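Local structure of pantothenate synthetase (Francisella tularensis subsp. tularensis, 3N8H) at residues Val134-Leu139 against Phe167-Lys172. The protein catalyses the ATP-dependent condensation of pantoate with beta-alanine to pantothenate, probably by way of a pantoyl-adenylate intermediate. Residues are numbered along the deposited sequence; the frame is centred on the assembly and turned at random.
Sequences VVLKLL and FFINTK
Ile169 reaches across to Leu136 and Leu139, which lie three residues, just under one helical turn, apart and so present their side chains to the same loop. From CB, itself 5.1 Å from Leu139 CD1, the side chain forks. The CG2 branch faces the Leu139 methyl CD1 at 4.4 Å. CG1, set anti to the carbonyl carbon (chi1 -65°), carries the longer branch toward the helix and stays 4.7 Å from Leu136 CD1. The tip, CD1, does the touching: it meets Leu136 CD1 at 3.6 Å and Leu139 CD1 at 3.9 Å, with the Leu139 side chain running roughly perpendicular to that of Ile169. A beta-branched isoleucine suits this place, since its extended CG1-CD1 arm reaches both leucines while CG2 lies beside Leu139. The loop leads from helix 154-166 into strand 172-176, completing a beta-alpha-beta crossover from strand 146-150 in the Rossmann-like domain, and packs against helix 127-142; Leu163 and Val164 add to the apolar layer. Leu136 turns its other methyl, CD2, obliquely to the Phe167 ring, 4.5 Å from CD2 of that ring. Phenylalanine suits the site: apolar toward Leu136, its ring also offers pi electrons to Lys137 of the second subunit in a cation-pi contact.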
loop_
_atom_site.group_PDB
_atom_site.type_symbol
_atom_site.label_atom_id
_atom_site.label_comp_id
_atom_site.label_asym_id
_atom_site.label_seq_id
_atom_site.Cartn_x
_atom_site.Cartn_y
_atom_site.Cartn_z
ATOM N N VAL A 134 -5.783 -0.497 -6.192
ATOM C CA VAL A 134 -5.633 -0.984 -7.564
ATOM C C VAL A 134 -4.607 -0.144 -8.329
ATOM O O VAL A 134 -3.837 -0.679 -9.115
ATOM C CB VAL A 134 -6.988 -1.076 -8.328
ATOM C CG1 VAL A 134 -7.449 0.291 -8.824
ATOM C CG2 VAL A 134 -6.842 -2.026 -9.509
ATOM N N VAL A 135 -4.560 1.164 -8.084
ATOM C CA VAL A 135 -3.574 1.992 -8.783
ATOM C C VAL A 135 -2.135 1.602 -8.375
ATOM O O VAL A 135 -1.246 1.403 -9.224
ATOM C CB VAL A 135 -3.852 3.522 -8.572
ATOM C CG1 VAL A 135 -2.667 4.371 -9.031
ATOM C CG2 VAL A 135 -5.105 3.928 -9.332
ATOM N N LEU A 136 -1.931 1.432 -7.073
ATOM C CA LEU A 136 -0.646 0.932 -6.577
ATOM C C LEU A 136 -0.260 -0.389 -7.261
ATOM O O LEU A 136 0.873 -0.557 -7.694
ATOM C CB LEU A 136 -0.673 0.751 -5.050
ATOM C CG LEU A 136 0.679 0.341 -4.442
ATOM C CD1 LEU A 136 1.844 1.188 -4.994
ATOM C CD2 LEU A 136 0.655 0.407 -2.909
ATOM N N LYS A 137 -1.196 -1.327 -7.338
ATOM C CA LYS A 137 -0.932 -2.611 -8.002
ATOM C C LYS A 137 -0.548 -2.447 -9.484
ATOM O O LYS A 137 0.425 -3.037 -9.970
ATOM C CB LYS A 137 -2.169 -3.512 -7.869
ATOM C CG LYS A 137 -2.345 -4.119 -6.470
ATOM C CD LYS A 137 -3.767 -4.720 -6.327
ATOM C CE LYS A 137 -3.901 -5.509 -5.005
ATOM N NZ LYS A 137 -3.313 -6.881 -5.104
ATOM N N LEU A 138 -1.319 -1.622 -10.192
ATOM C CA LEU A 138 -1.128 -1.384 -11.619
ATOM C C LEU A 138 0.227 -0.742 -11.906
ATOM O O LEU A 138 0.873 -0.996 -12.934
ATOM C CB LEU A 138 -2.247 -0.483 -12.141
ATOM C CG LEU A 138 -3.595 -1.219 -12.272
ATOM C CD1 LEU A 138 -4.713 -0.262 -12.632
ATOM C CD2 LEU A 138 -3.500 -2.352 -13.339
ATOM N N LEU A 139 0.644 0.111 -10.991
ATOM C CA LEU A 139 1.909 0.821 -11.127
ATOM C C LEU A 139 3.071 -0.131 -10.868
ATOM O O LEU A 139 4.156 -0.012 -11.482
ATOM C CB LEU A 139 1.941 1.990 -10.130
ATOM C CG LEU A 139 1.134 3.231 -10.534
ATOM C CD1 LEU A 139 1.215 4.343 -9.450
ATOM C CD2 LEU A 139 1.629 3.754 -11.866
ATOM N N PHE A 167 5.169 5.965 -1.676
ATOM C CA PHE A 167 5.697 4.628 -1.900
ATOM C C PHE A 167 6.776 4.601 -2.954
ATOM O O PHE A 167 6.984 3.591 -3.635
ATOM C CB PHE A 167 4.539 3.662 -2.173
ATOM C CG PHE A 167 3.565 3.635 -1.036
ATOM C CD1 PHE A 167 3.960 3.119 0.199
ATOM C CD2 PHE A 167 2.307 4.196 -1.159
ATOM C CE1 PHE A 167 3.092 3.111 1.293
ATOM C CE2 PHE A 167 1.422 4.201 -0.075
ATOM C CZ PHE A 167 1.812 3.666 1.155
ATOM N N PHE A 168 7.441 5.743 -3.088
ATOM C CA PHE A 168 8.683 5.855 -3.836
ATOM C C PHE A 168 8.633 5.227 -5.206
ATOM O O PHE A 168 9.516 4.465 -5.596
ATOM C CB PHE A 168 9.810 5.299 -2.974
ATOM C CG PHE A 168 9.861 5.951 -1.616
ATOM C CD1 PHE A 168 10.531 7.154 -1.438
ATOM C CD2 PHE A 168 9.193 5.399 -0.538
ATOM C CE1 PHE A 168 10.557 7.784 -0.200
ATOM C CE2 PHE A 168 9.215 6.038 0.710
ATOM C CZ PHE A 168 9.903 7.227 0.869
ATOM N N ILE A 169 7.579 5.560 -5.937
ATOM C CA ILE A 169 7.401 5.092 -7.300
ATOM C C ILE A 169 7.999 6.128 -8.253
ATOM O O ILE A 169 7.578 7.282 -8.271
ATOM C CB ILE A 169 5.904 4.905 -7.569
ATOM C CG1 ILE A 169 5.368 3.774 -6.671
ATOM C CG2 ILE A 169 5.619 4.661 -9.060
ATOM C CD1 ILE A 169 3.855 3.699 -6.639
ATOM N N ASN A 170 8.984 5.728 -9.045
ATOM C CA ASN A 170 9.658 6.691 -9.923
ATOM C C ASN A 170 8.929 6.827 -11.253
ATOM O O ASN A 170 9.324 6.262 -12.272
ATOM C CB ASN A 170 11.140 6.335 -10.117
ATOM C CG ASN A 170 11.949 7.499 -10.651
ATOM O OD1 ASN A 170 11.402 8.411 -11.269
ATOM N ND2 ASN A 170 13.259 7.480 -10.408
ATOM N N THR A 171 7.825 7.555 -11.204
ATOM C CA THR A 171 6.936 7.731 -12.330
ATOM C C THR A 171 6.511 9.195 -12.322
ATOM O O THR A 171 6.169 9.735 -11.277
ATOM C CB THR A 171 5.688 6.834 -12.187
ATOM O OG1 THR A 171 6.058 5.463 -12.402
ATOM C CG2 THR A 171 4.634 7.225 -13.199
ATOM N N LYS A 172 6.565 9.846 -13.476
ATOM C CA LYS A 172 6.080 11.209 -13.566
ATOM C C LYS A 172 4.570 11.167 -13.808
ATOM O O LYS A 172 4.065 10.270 -14.490
ATOM C CB LYS A 172 6.794 11.961 -14.690
ATOM C CG LYS A 172 6.346 13.391 -14.851
ATOM C CD LYS A 172 7.472 14.277 -15.379
ATOM C CE LYS A 172 7.237 14.695 -16.827
ATOM N NZ LYS A 172 7.665 13.656 -17.812
#